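Local structure of RagB/SusD family nutrient uptake outer membrane protein (Bacteroides thetaiotaomicron, 7KV2) at residues Met107-Gly110 with Leu111-Cys114; Gln231-Asp234 with Ser235-Ser238; Tyr259-Ile262 with Phe263-Thr266; Lys389-Ser392 with Glu393-Trp396; Ile449-Glu452 with Arg453-Glu456. The protein binds glycans, probably beta-glucans, at the bacterial outer membrane as a surface glycan-binding protein of the SusD family, and so probably serves their uptake. All blocks are in the same frame, centred on the assembly; numbering follows the deposited sequence.

Overall arrangement
The five contacts are local and follow in numerical order along the chain. Contact 1 opens helix 110-130, and contact 2 is the turn between helices 217-231 and 237-249. Contact 3 lies in the loop before strand 273-277, contact 4 in the loop before strand 400-404, and contact 5 on helix 446-456. Contacts 3 and 5, with centres about 19 Å apart, touch through a probable hydrogen bond between Tyr259 OH and Glu456 O. Contacts 2 and 4 lie about 43 Å apart between centres, on opposite sides of the chain's centre. Contacts 1, 2 and 5 belong to the helical, TPR-like part of the SusD fold, contacts 3 and 4 to loops leading into the two-stranded sheet 273-277/400-404.

Contact 1 (Met107-Gly110 with Leu111-Cys114); sequences MIYG and LWKC. With EDO (1,2-ethanediol), chain D.
Lys113 lays its CE over the centre of the Tyr109 ring, 3.4 Å from the ring centroid and 7° off the normal. The side chain of Lys113 is extended beyond CG, which carries CE and NZ across the ring face. NZ lies 4.1 Å from the same centroid, still over the face, so a cation-pi contact joins the CH-pi contact. Trp112 meets Tyr109 differently. Its CD1 sits at the edge of the tyrosine ring, close to the ring plane, with CE1 of Tyr109 and CD1 of Trp112 3.9 Å apart. The pair is an offset edge-to-face stack with planes at 65°, the tyrosine giving its edge. In Tyr109, CG anti to the backbone N (chi1 -162°) sets the ring beside its own carbonyl, where the Lys113 chain can cross it. Tyr109 is the N-cap residue of helix 110-130, and its ring is met by residues three and four positions on, in the first turn. Tyr109 O accepts from Lys113 N at 3.2 Å. Gly110 O accepts from Cys114 N at 2.8 Å. An alanine in place of Tyr109 would probably leave the Lys113 ammonium without its aromatic face and Trp112 without its edge partner. The phenol OH is hydrogen-bonded to Glu502 of helix 500-505. Glu66 OE1 accepts from the backbone N of both Tyr109 and Gly110. On the loop side, Met107 N donates to O1 of a 1,2-ethanediol at 3.1 Å, a molecule probably from the crystallisation liquor. Leu111 and Cys114 pack on Trp157 of helix 137-162.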
loop_
_atom_site.group_PDB
_atom_site.type_symbol
_atom_site.label_atom_id
_atom_site.label_comp_id
_atom_site.label_asym_id
_atom_site.label_seq_id
_atom_site.Cartn_x
_atom_site.Cartn_y
_atom_site.Cartn_z
ATOM N N MET A 107 6.682 -10.655 16.111
ATOM C CA MET A 107 6.271 -9.444 15.365
ATOM C C MET A 107 6.802 -9.533 13.936
ATOM O O MET A 107 7.681 -10.355 13.675
ATOM C CB MET A 107 6.756 -8.168 16.042
ATOM C CG MET A 107 5.614 -7.335 16.607
ATOM S SD MET A 107 4.560 -6.702 15.210
ATOM C CE MET A 107 5.697 -5.522 14.505
ATOM N N ILE A 108 6.198 -8.783 13.011
ATOM C CA ILE A 108 6.741 -8.707 11.641
ATOM C C ILE A 108 8.054 -7.926 11.734
ATOM O O ILE A 108 8.177 -7.018 12.601
ATOM C CB ILE A 108 5.710 -8.134 10.647
ATOM C CG1 ILE A 108 5.163 -6.772 11.046
ATOM C CG2 ILE A 108 4.619 -9.160 10.481
ATOM C CD1 ILE A 108 4.732 -5.919 9.865
ATOM N N TYR A 109 9.002 -8.313 10.911
ATOM C CA TYR A 109 10.376 -7.742 10.909
ATOM C C TYR A 109 10.852 -7.466 9.469
ATOM O O TYR A 109 11.687 -6.566 9.279
ATOM C CB TYR A 109 11.248 -8.719 11.707
ATOM C CG TYR A 109 12.571 -8.201 12.218
ATOM C CD1 TYR A 109 12.939 -6.872 12.098
ATOM C CD2 TYR A 109 13.452 -9.075 12.837
ATOM C CE1 TYR A 109 14.174 -6.430 12.555
ATOM C CE2 TYR A 109 14.678 -8.639 13.314
ATOM C CZ TYR A 109 15.040 -7.318 13.162
ATOM O OH TYR A 109 16.242 -6.854 13.638
ATOM N N GLY A 110 10.309 -8.165 8.469
ATOM C CA GLY A 110 10.703 -7.975 7.052
ATOM C C GLY A 110 10.539 -6.528 6.610
ATOM O O GLY A 110 11.457 -5.948 5.979
ATOM N N LEU A 111 9.417 -5.919 6.954
ATOM C CA LEU A 111 9.062 -4.581 6.441
ATOM C C LEU A 111 10.042 -3.570 7.028
ATOM O O LEU A 111 10.448 -2.656 6.349
ATOM C CB LEU A 111 7.607 -4.259 6.830
ATOM C CG LEU A 111 7.123 -2.853 6.476
ATOM C CD1 LEU A 111 7.152 -2.635 4.974
ATOM C CD2 LEU A 111 5.714 -2.611 7.001
ATOM N N TRP A 112 10.371 -3.728 8.305
ATOM C CA TRP A 112 11.378 -2.884 8.994
ATOM C C TRP A 112 12.702 -2.945 8.208
ATOM O O TRP A 112 13.239 -1.910 7.876
ATOM C CB TRP A 112 11.491 -3.402 10.430
ATOM C CG TRP A 112 12.548 -2.707 11.238
ATOM C CD1 TRP A 112 13.910 -2.806 11.104
ATOM C CD2 TRP A 112 12.307 -1.798 12.315
ATOM N NE1 TRP A 112 14.529 -1.991 12.025
ATOM C CE2 TRP A 112 13.577 -1.356 12.774
ATOM C CE3 TRP A 112 11.156 -1.297 12.933
ATOM C CZ2 TRP A 112 13.702 -0.469 13.841
ATOM C CZ3 TRP A 112 11.285 -0.400 13.971
ATOM C CH2 TRP A 112 12.550 -0.004 14.422
ATOM N N LYS A 113 13.170 -4.135 7.884
ATOM C CA LYS A 113 14.467 -4.365 7.210
ATOM C C LYS A 113 14.395 -3.801 5.790
ATOM O O LYS A 113 15.363 -3.181 5.362
ATOM C CB LYS A 113 14.826 -5.845 7.185
ATOM C CG LYS A 113 15.177 -6.434 8.548
ATOM C CD LYS A 113 15.366 -7.933 8.506
ATOM C CE LYS A 113 15.557 -8.561 9.881
ATOM N NZ LYS A 113 15.599 -10.046 9.807
ATOM N N CYS A 114 13.242 -3.920 5.114
ATOM C CA CYS A 114 13.076 -3.323 3.765
ATOM C C CYS A 114 13.127 -1.803 3.839
ATOM O O CYS A 114 13.776 -1.182 2.959
ATOM C CB CYS A 114 11.785 -3.792 3.095
ATOM S SG CYS A 114 11.705 -5.561 2.803
HETATM C C1 EDO D . 10.628 -10.256 15.739
HETATM O O1 EDO D . 9.709 -10.787 16.618
HETATM C C2 EDO D . 12.010 -10.562 16.172
HETATM O O2 EDO D . 12.396 -9.757 17.262
#

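Contact 2 (Gln231-Asp234 with Ser235-Ser238)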
loop_
_atom_site.group_PDB
_atom_site.type_symbol
_atom_site.label_atom_id
_atom_site.label_comp_id
_atom_site.label_asym_id
_atom_site.label_seq_id
_atom_site.Cartn_x
_atom_site.Cartn_y
_atom_site.Cartn_z
ATOM N N GLN A 231 -0.781 13.068 10.322
ATOM C CA GLN A 231 -0.223 13.857 11.463
ATOM C C GLN A 231 -1.298 14.779 12.045
ATOM O O GLN A 231 -1.104 15.248 13.169
ATOM C CB GLN A 231 0.952 14.697 10.974
ATOM C CG GLN A 231 1.621 15.528 12.082
ATOM C CD GLN A 231 2.294 14.664 13.115
ATOM O OE1 GLN A 231 2.487 13.468 12.924
ATOM N NE2 GLN A 231 2.708 15.271 14.231
ATOM N N ASN A 232 -2.349 15.060 11.290
ATOM C CA ASN A 232 -3.398 16.055 11.613
ATOM C C ASN A 232 -2.716 17.423 11.674
ATOM O O ASN A 232 -3.024 18.205 12.604
ATOM C CB ASN A 232 -4.170 15.698 12.888
ATOM C CG ASN A 232 -5.216 14.623 12.637
ATOM O OD1 ASN A 232 -5.059 13.494 13.052
ATOM N ND2 ASN A 232 -6.261 14.937 11.897
ATOM N N ASP A 233 -1.795 17.679 10.740
ATOM C CA ASP A 233 -1.003 18.945 10.729
ATOM C C ASP A 233 -1.798 20.001 9.966
ATOM O O ASP A 233 -1.533 20.229 8.757
ATOM C CB ASP A 233 0.401 18.736 10.186
ATOM C CG ASP A 233 1.200 20.027 10.145
ATOM O OD1 ASP A 233 0.707 21.060 10.739
ATOM O OD2 ASP A 233 2.253 20.000 9.477
ATOM N N ASP A 234 -2.753 20.628 10.666
ATOM C CA ASP A 234 -3.726 21.579 10.073
ATOM C C ASP A 234 -2.950 22.782 9.518
ATOM O O ASP A 234 -3.434 23.403 8.540
ATOM C CB ASP A 234 -4.867 21.871 11.055
ATOM C CG ASP A 234 -4.420 22.647 12.280
ATOM O OD1 ASP A 234 -3.445 22.222 12.911
ATOM O OD2 ASP A 234 -5.027 23.685 12.561
ATOM N N SER A 235 -1.730 23.017 9.998
ATOM C CA SER A 235 -0.885 24.128 9.494
ATOM C C SER A 235 -0.519 23.890 8.017
ATOM O O SER A 235 -0.103 24.850 7.339
ATOM C CB SER A 235 0.327 24.326 10.338
ATOM O OG SER A 235 1.355 23.439 9.946
ATOM N N ARG A 236 -0.659 22.661 7.503
ATOM C CA ARG A 236 -0.192 22.344 6.136
ATOM C C ARG A 236 -1.353 21.896 5.251
ATOM O O ARG A 236 -1.078 21.540 4.097
ATOM C CB ARG A 236 0.923 21.307 6.199
ATOM C CG ARG A 236 2.287 21.916 6.486
ATOM C CD ARG A 236 3.365 20.883 6.373
ATOM N NE ARG A 236 4.654 21.518 6.557
ATOM C CZ ARG A 236 5.201 21.812 7.737
ATOM N NH1 ARG A 236 4.579 21.530 8.871
ATOM N NH2 ARG A 236 6.386 22.395 7.762
ATOM N N TYR A 237 -2.589 21.947 5.752
ATOM C CA TYR A 237 -3.804 21.507 5.009
ATOM C C TYR A 237 -4.025 22.332 3.737
ATOM O O TYR A 237 -4.363 21.761 2.670
ATOM C CB TYR A 237 -5.033 21.546 5.917
ATOM C CG TYR A 237 -5.168 20.439 6.935
ATOM C CD1 TYR A 237 -4.215 19.448 7.116
ATOM C CD2 TYR A 237 -6.272 20.421 7.775
ATOM C CE1 TYR A 237 -4.384 18.444 8.052
ATOM C CE2 TYR A 237 -6.453 19.426 8.720
ATOM C CZ TYR A 237 -5.513 18.434 8.853
ATOM O OH TYR A 237 -5.685 17.499 9.818
ATOM N N SER A 238 -3.848 23.662 3.804
ATOM C CA SER A 238 -4.083 24.562 2.647
ATOM C C SER A 238 -3.085 24.261 1.536
ATOM O O SER A 238 -3.505 24.323 0.373
ATOM C CB SER A 238 -4.007 26.033 3.029
ATOM O OG SER A 238 -5.213 26.408 3.661
HETATM O O HOH W 1 -0.628 22.197 12.640
HETATM O O HOH W 2 -3.537 25.083 6.489
#
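Just after helix 217-231, Asn232 turns to positive phi in a Schellman motif, Asp233 centres an inverse gamma turn, and the chain passes through a 3-10 turn whose Arg236 N donates to Asp233 O at 2.9 Å. The Asp233 carboxylate then grips the turn with both oxygens. OD1 takes the hydroxyl of Ser235, OG to OD1 2.6 Å, on its syn side. A weak bond from Ser235 N reaches the same oxygen. OD2 uses its syn lone pair for Arg236 NH1 at 2.8 Å, a salt bridge that lies in the guanidinium plane. CG of Asp233 is anti to the backbone N (chi1 179°), which turns the carboxylate toward these partners. A water also ties Asp233 OD1, Asp234 OD1 and Ser235 N together. Tyr237 covers the backbone: Asp234 CA stands 3.4 Å from its ring centroid, 5° off the normal. A serine in place of Tyr237 would probably open a gap over Asp234 CA and lose the packing on Val228. Asp233 OD2 also bonds Tyr187 OH, and Arg236 NE pairs with Glu195, both on helix 183-200. Arg236 and Tyr237 rest on Val228 of helix 217-231 as helix 237-249 begins.

Contact 3 (Tyr259-Ile262 with Phe263-Thr266); sequences YTDI and FKET
Phe263 and Ile262 are neighbours whose side chains lie side by side and point the same way. The methyl CG2 of Ile262 sits over one face of the Phe263 ring, offset toward the rim. It is 3.7 Å from the ring centroid and 20° off the normal, a CH-pi contact. Its nearest ring atom is Phe263 CE2, at 3.5 Å. In Ile262 this methyl is anti to the backbone N, while CG1 runs the other way and carries CD1 over a face of the Tyr259 ring. The isoleucine thus lends one branch to each aromatic ring. The two aromatic side chains barely meet: Tyr259 OH and Phe263 CE2, their nearest pair, are 4.2 Å apart.

Lys264 makes the polar half of the contact. Its chain is extended beyond CG and passes the carbonyl of Thr260, with CE 3.4 Å from Thr260 O. NZ then forms a salt bridge with Asp261 OD1 at 3.0 Å, met nearly in line with the C-O bond. A water accepts from the same NZ and donates to Thr260 OG1, which is also hydrogen-bonded to Asp258 OD1. This end is the more exposed part of the turn. Water also bridges the backbone: one molecule donates to Tyr259 O and accepts from Phe263 N. Another links Asp261 O with Thr266 OG1.

The turn lies in the loop between helix 237-249 and strand 273-277. Tyr259 OH is hydrogen-bonded to Glu456 O at the end of helix 446-456. Phe263 meets Tyr378 edge-to-face and packs on Arg401 and Arg404 of strand 400-404, while Ile262 touches Arg435 of helix 425-435.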
loop_
_atom_site.group_PDB
_atom_site.type_symbol
_atom_site.label_atom_id
_atom_site.label_comp_id
_atom_site.label_asym_id
_atom_site.label_seq_id
_atom_site.Cartn_x
_atom_site.Cartn_y
_atom_site.Cartn_z
ATOM N N TYR A 259 -14.534 1.038 -12.999
ATOM C CA TYR A 259 -13.658 0.694 -11.848
ATOM C C TYR A 259 -13.069 -0.716 -12.065
ATOM O O TYR A 259 -11.957 -1.004 -11.613
ATOM C CB TYR A 259 -14.456 0.800 -10.548
ATOM C CG TYR A 259 -13.652 0.565 -9.289
ATOM C CD1 TYR A 259 -13.381 -0.723 -8.862
ATOM C CD2 TYR A 259 -13.237 1.628 -8.476
ATOM C CE1 TYR A 259 -12.687 -0.978 -7.671
ATOM C CE2 TYR A 259 -12.566 1.396 -7.284
ATOM C CZ TYR A 259 -12.296 0.094 -6.875
ATOM O OH TYR A 259 -11.640 -0.123 -5.686
ATOM N N THR A 260 -13.787 -1.604 -12.755
ATOM C CA THR A 260 -13.329 -2.989 -13.027
ATOM C C THR A 260 -12.113 -3.006 -13.968
ATOM O O THR A 260 -11.524 -4.031 -14.061
ATOM C CB THR A 260 -14.444 -3.900 -13.563
ATOM O OG1 THR A 260 -14.741 -3.435 -14.876
ATOM C CG2 THR A 260 -15.693 -3.860 -12.720
ATOM N N ASP A 261 -11.695 -1.911 -14.590
ATOM C CA ASP A 261 -10.505 -1.904 -15.482
ATOM C C ASP A 261 -9.212 -1.549 -14.716
ATOM O O ASP A 261 -8.101 -1.768 -15.260
ATOM C CB ASP A 261 -10.693 -0.921 -16.626
ATOM C CG ASP A 261 -11.727 -1.341 -17.652
ATOM O OD1 ASP A 261 -11.932 -2.573 -17.812
ATOM O OD2 ASP A 261 -12.319 -0.411 -18.266
ATOM N N ILE A 262 -9.335 -1.072 -13.490
ATOM C CA ILE A 262 -8.190 -0.493 -12.735
ATOM C C ILE A 262 -7.114 -1.561 -12.462
ATOM O O ILE A 262 -5.926 -1.258 -12.673
ATOM C CB ILE A 262 -8.677 0.152 -11.432
ATOM C CG1 ILE A 262 -9.556 1.379 -11.720
ATOM C CG2 ILE A 262 -7.462 0.524 -10.589
ATOM C CD1 ILE A 262 -10.326 1.890 -10.495
ATOM N N PHE A 263 -7.513 -2.721 -11.927
ATOM C CA PHE A 263 -6.617 -3.732 -11.306
ATOM C C PHE A 263 -6.266 -4.825 -12.313
ATOM O O PHE A 263 -5.497 -5.722 -11.992
ATOM C CB PHE A 263 -7.225 -4.277 -10.001
ATOM C CG PHE A 263 -7.217 -3.202 -8.950
ATOM C CD1 PHE A 263 -6.056 -2.917 -8.267
ATOM C CD2 PHE A 263 -8.338 -2.444 -8.686
ATOM C CE1 PHE A 263 -5.996 -1.873 -7.357
ATOM C CE2 PHE A 263 -8.279 -1.423 -7.758
ATOM C CZ PHE A 263 -7.125 -1.146 -7.077
ATOM N N LYS A 264 -6.810 -4.722 -13.530
ATOM C CA LYS A 264 -6.342 -5.514 -14.682
ATOM C C LYS A 264 -4.926 -5.118 -15.034
ATOM O O LYS A 264 -4.534 -3.904 -14.841
ATOM C CB LYS A 264 -7.253 -5.274 -15.895
ATOM C CG LYS A 264 -8.660 -5.776 -15.702
ATOM C CD LYS A 264 -9.554 -5.478 -16.912
ATOM C CE LYS A 264 -10.940 -6.071 -16.768
ATOM N NZ LYS A 264 -11.796 -5.581 -17.865
ATOM N N GLU A 265 -4.221 -6.025 -15.692
ATOM C CA GLU A 265 -2.851 -5.730 -16.148
ATOM C C GLU A 265 -2.899 -4.529 -17.105
ATOM O O GLU A 265 -2.004 -3.647 -17.016
ATOM C CB GLU A 265 -2.204 -6.963 -16.769
ATOM C CG GLU A 265 -0.771 -6.674 -17.150
ATOM C CD GLU A 265 0.004 -7.745 -17.894
ATOM O OE1 GLU A 265 -0.606 -8.692 -18.459
ATOM O OE2 GLU A 265 1.223 -7.619 -17.862
ATOM N N THR A 266 -3.913 -4.449 -17.983
ATOM C CA THR A 266 -4.120 -3.277 -18.863
ATOM C C THR A 266 -4.384 -1.979 -18.095
ATOM O O THR A 266 -4.251 -0.916 -18.728
ATOM C CB THR A 266 -5.218 -3.516 -19.892
ATOM O OG1 THR A 266 -6.428 -3.847 -19.209
ATOM C CG2 THR A 266 -4.772 -4.565 -20.885
HETATM O O HOH W 3 -10.418 -3.315 -11.163
HETATM O O HOH W 4 -14.282 -6.068 -16.775
HETATM O O HOH W 5 -7.793 -1.872 -17.954
#

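Contact 4 (Lys389-Ser392 with Glu393-Trp396); sequences KSSS and ELNW
Asn395 turns its side chain back to the carbonyl of Ser391. Its CB passes 3.8 Å from Ser391 O. CG, also 3.8 Å from Ser391 O, is anti to its own carbonyl carbon (chi1 -76°), which swings the amide toward the start of the turn. At the tip, ND2 donates to Ser391 O at 2.9 Å, with an N-H...O angle of 137°. The acceptor lies 27° out of the amide plane. ND2 also donates to Arg286 O, its stronger partner, and weakly to Gln388 OE1, while the other tip atom, OD1, accepts from Gly296 N. The amide is therefore held at both ends in a buried place.

Ser391 O takes a second bond, from Leu394 N at 3.1 Å. The two donors reach it from opposite faces of its carbonyl plane. The hydroxyl of Ser391 adds only weak bonds: OG accepts from Glu393 N at 3.3 Å and from Leu394 N at 3.4 Å. It also touches CG of Leu394 at 3.6 Å. Ser392 O lies over one face of the Trp396 ring, toward its rim. Trp396 NE1 is hydrogen-bonded to Thr301 OG1 of helix 299-303.

The bond from Leu394 N to Ser391 O closes a beta turn, of type I by the angles of Ser392 and Glu393. A weak bond from Asn395 N to Ser392 O, 3.5 Å, continues it by one residue. The result is a pair of overlapping type I turns, with a side-chain amide bonded back to the first carbonyl, in the loop between strands 373-375 and 400-404.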
loop_
_atom_site.group_PDB
_atom_site.type_symbol
_atom_site.label_atom_id
_atom_site.label_comp_id
_atom_site.label_asym_id
_atom_site.label_seq_id
_atom_site.Cartn_x
_atom_site.Cartn_y
_atom_site.Cartn_z
ATOM N N LYS A 389 10.115 -17.650 -15.174
ATOM C CA LYS A 389 11.181 -18.644 -15.507
ATOM C C LYS A 389 11.722 -19.297 -14.221
ATOM O O LYS A 389 12.809 -19.936 -14.309
ATOM C CB LYS A 389 12.306 -17.952 -16.287
ATOM N N SER A 390 11.000 -19.162 -13.088
ATOM C CA SER A 390 11.416 -19.638 -11.735
ATOM C C SER A 390 10.210 -20.191 -10.931
ATOM O O SER A 390 9.514 -21.107 -11.425
ATOM C CB SER A 390 12.173 -18.521 -11.034
ATOM O OG SER A 390 12.858 -19.004 -9.889
ATOM N N SER A 391 9.971 -19.703 -9.714
ATOM C CA SER A 391 8.827 -20.107 -8.851
ATOM C C SER A 391 7.581 -19.326 -9.277
ATOM O O SER A 391 7.577 -18.088 -9.050
ATOM C CB SER A 391 9.117 -19.857 -7.399
ATOM O OG SER A 391 7.914 -19.535 -6.702
ATOM N N SER A 392 6.576 -20.025 -9.818
ATOM C CA SER A 392 5.272 -19.472 -10.271
ATOM C C SER A 392 4.621 -18.694 -9.117
ATOM O O SER A 392 3.967 -17.636 -9.398
ATOM C CB SER A 392 4.357 -20.555 -10.817
ATOM O OG SER A 392 3.823 -21.364 -9.772
ATOM N N GLU A 393 4.873 -19.126 -7.875
ATOM C CA GLU A 393 4.200 -18.596 -6.666
ATOM C C GLU A 393 4.683 -17.175 -6.368
ATOM O O GLU A 393 3.941 -16.421 -5.724
ATOM C CB GLU A 393 4.459 -19.517 -5.463
ATOM C CG GLU A 393 3.990 -20.950 -5.681
ATOM C CD GLU A 393 3.825 -21.778 -4.416
ATOM O OE1 GLU A 393 4.610 -21.554 -3.443
ATOM O OE2 GLU A 393 2.907 -22.644 -4.388
ATOM N N LEU A 394 5.910 -16.821 -6.750
ATOM C CA LEU A 394 6.507 -15.523 -6.367
ATOM C C LEU A 394 6.561 -14.573 -7.563
ATOM O O LEU A 394 7.133 -13.455 -7.396
ATOM C CB LEU A 394 7.922 -15.782 -5.821
ATOM C CG LEU A 394 7.987 -16.685 -4.580
ATOM C CD1 LEU A 394 9.430 -16.977 -4.165
ATOM C CD2 LEU A 394 7.234 -16.096 -3.397
ATOM N N ASN A 395 6.024 -14.952 -8.714
ATOM C CA ASN A 395 6.275 -14.127 -9.929
ATOM C C ASN A 395 4.990 -13.672 -10.593
ATOM O O ASN A 395 4.941 -13.731 -11.826
ATOM C CB ASN A 395 7.199 -14.808 -10.944
ATOM C CG ASN A 395 8.619 -14.727 -10.451
ATOM O OD1 ASN A 395 9.173 -13.624 -10.314
ATOM N ND2 ASN A 395 9.160 -15.884 -10.080
ATOM N N TRP A 396 4.004 -13.208 -9.822
ATOM C CA TRP A 396 2.798 -12.578 -10.421
ATOM C C TRP A 396 3.169 -11.175 -10.947
ATOM O O TRP A 396 3.992 -10.528 -10.352
ATOM C CB TRP A 396 1.685 -12.508 -9.382
ATOM C CG TRP A 396 1.232 -13.863 -8.985
ATOM C CD1 TRP A 396 1.608 -14.566 -7.870
ATOM C CD2 TRP A 396 0.358 -14.710 -9.741
ATOM N NE1 TRP A 396 0.989 -15.780 -7.884
ATOM C CE2 TRP A 396 0.249 -15.915 -9.030
ATOM C CE3 TRP A 396 -0.366 -14.558 -10.938
ATOM C CZ2 TRP A 396 -0.538 -16.966 -9.482
ATOM C CZ3 TRP A 396 -1.146 -15.602 -11.375
ATOM C CH2 TRP A 396 -1.228 -16.788 -10.662
#

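Contact 5 (Ile449-Glu452 with Arg453-Glu456); sequences IIEE and RHLE
Glu451 and His454 join side chains one turn apart on helix 446-456. His454 ND1 donates to Glu451 OE1 at 2.8 Å, with an N-H...O angle of 156°. The oxygen lies in the imidazole plane and is met on its syn side, but the ring nitrogen stands out of the carboxylate plane, which is turned 74° from the ring. CG of Glu451 is anti to the backbone N, and a bend at chi2 (64°) brings OE1 back to the ring. The other imidazole nitrogen, NE2, is bonded to Asp80 OD1, so both ring nitrogens have partners.

Glu451 and Leu455 form the looser, partly exposed side. Their side chains come no closer to each other than 4.3 Å, from Glu451 OE2 to Leu455 CD2. Ile449, Ile450, Glu452, Arg453 and Glu456 are buried instead. Backbone bonds such as Arg453 N to Ile449 O, 3.0 Å, keep the helix regular.

Arg453 binds Asp466 of helix 463-469 and Glu407 of helix 405-417, while Glu452 and Glu456 share Arg338 of helix 337-342 and Glu456 also reaches Arg404, Ser406 and Arg435. Ile449 packs against Leu429 of helix 425-435 and Ala413 of helix 405-417.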
loop_
_atom_site.group_PDB
_atom_site.type_symbol
_atom_site.label_atom_id
_atom_site.label_comp_id
_atom_site.label_asym_id
_atom_site.label_seq_id
_atom_site.Cartn_x
_atom_site.Cartn_y
_atom_site.Cartn_z
ATOM N N ILE A 449 -17.251 11.325 3.310
ATOM C CA ILE A 449 -15.967 11.268 2.559
ATOM C C ILE A 449 -15.144 10.083 3.088
ATOM O O ILE A 449 -14.624 9.299 2.267
ATOM C CB ILE A 449 -15.225 12.604 2.607
ATOM C CG1 ILE A 449 -16.068 13.702 1.967
ATOM C CG2 ILE A 449 -13.860 12.485 1.944
ATOM C CD1 ILE A 449 -15.576 15.097 2.258
ATOM N N ILE A 450 -15.093 9.915 4.403
ATOM C CA ILE A 450 -14.338 8.819 5.043
ATOM C C ILE A 450 -14.967 7.484 4.619
ATOM O O ILE A 450 -14.206 6.525 4.286
ATOM C CB ILE A 450 -14.280 9.020 6.562
ATOM C CG1 ILE A 450 -13.539 10.310 6.920
ATOM C CG2 ILE A 450 -13.673 7.797 7.214
ATOM C CD1 ILE A 450 -12.120 10.319 6.389
ATOM N N GLU A 451 -16.288 7.413 4.574
ATOM C CA GLU A 451 -16.955 6.169 4.121
ATOM C C GLU A 451 -16.706 5.936 2.614
ATOM O O GLU A 451 -16.644 4.749 2.207
ATOM C CB GLU A 451 -18.407 6.142 4.557
ATOM C CG GLU A 451 -19.104 4.851 4.169
ATOM C CD GLU A 451 -18.601 3.549 4.788
ATOM O OE1 GLU A 451 -17.658 3.534 5.638
ATOM O OE2 GLU A 451 -19.198 2.518 4.435
ATOM N N GLU A 452 -16.584 6.980 1.795
ATOM C CA GLU A 452 -16.309 6.779 0.352
ATOM C C GLU A 452 -14.903 6.191 0.212
ATOM O O GLU A 452 -14.739 5.291 -0.587
ATOM C CB GLU A 452 -16.433 8.063 -0.462
ATOM C CG GLU A 452 -16.505 7.821 -1.955
ATOM C CD GLU A 452 -17.813 7.211 -2.416
ATOM O OE1 GLU A 452 -18.856 7.434 -1.718
ATOM O OE2 GLU A 452 -17.773 6.441 -3.401
ATOM N N ARG A 453 -13.930 6.652 1.002
ATOM C CA ARG A 453 -12.585 6.047 1.034
ATOM C C ARG A 453 -12.707 4.558 1.359
ATOM O O ARG A 453 -12.014 3.733 0.746
ATOM C CB ARG A 453 -11.678 6.752 2.037
ATOM C CG ARG A 453 -11.399 8.206 1.734
ATOM C CD ARG A 453 -10.557 8.854 2.827
ATOM N NE ARG A 453 -9.187 8.352 2.778
ATOM C CZ ARG A 453 -8.194 8.812 2.025
ATOM N NH1 ARG A 453 -8.291 9.936 1.314
ATOM N NH2 ARG A 453 -7.054 8.157 2.052
ATOM N N HIS A 454 -13.524 4.229 2.362
ATOM C CA HIS A 454 -13.733 2.862 2.864
ATOM C C HIS A 454 -14.208 1.974 1.694
ATOM O O HIS A 454 -13.706 0.866 1.547
ATOM C CB HIS A 454 -14.744 2.909 4.026
ATOM C CG HIS A 454 -14.887 1.610 4.729
ATOM N ND1 HIS A 454 -15.948 1.345 5.569
ATOM C CD2 HIS A 454 -14.096 0.517 4.738
ATOM C CE1 HIS A 454 -15.802 0.143 6.083
ATOM N NE2 HIS A 454 -14.677 -0.410 5.566
ATOM N N LEU A 455 -15.173 2.469 0.928
ATOM C CA LEU A 455 -15.760 1.746 -0.232
ATOM C C LEU A 455 -14.706 1.628 -1.351
ATOM O O LEU A 455 -14.693 0.594 -2.029
ATOM C CB LEU A 455 -16.978 2.548 -0.719
ATOM C CG LEU A 455 -18.195 2.590 0.216
ATOM C CD1 LEU A 455 -19.273 3.508 -0.348
ATOM C CD2 LEU A 455 -18.800 1.211 0.407
ATOM N N GLU A 456 -13.857 2.647 -1.503
ATOM C CA GLU A 456 -12.951 2.848 -2.662
ATOM C C GLU A 456 -11.659 2.008 -2.565
ATOM O O GLU A 456 -11.147 1.570 -3.615
ATOM C CB GLU A 456 -12.627 4.343 -2.763
ATOM C CG GLU A 456 -11.810 4.716 -3.968
ATOM C CD GLU A 456 -12.423 4.533 -5.344
ATOM O OE1 GLU A 456 -13.660 4.337 -5.441
ATOM O OE2 GLU A 456 -11.629 4.563 -6.332
#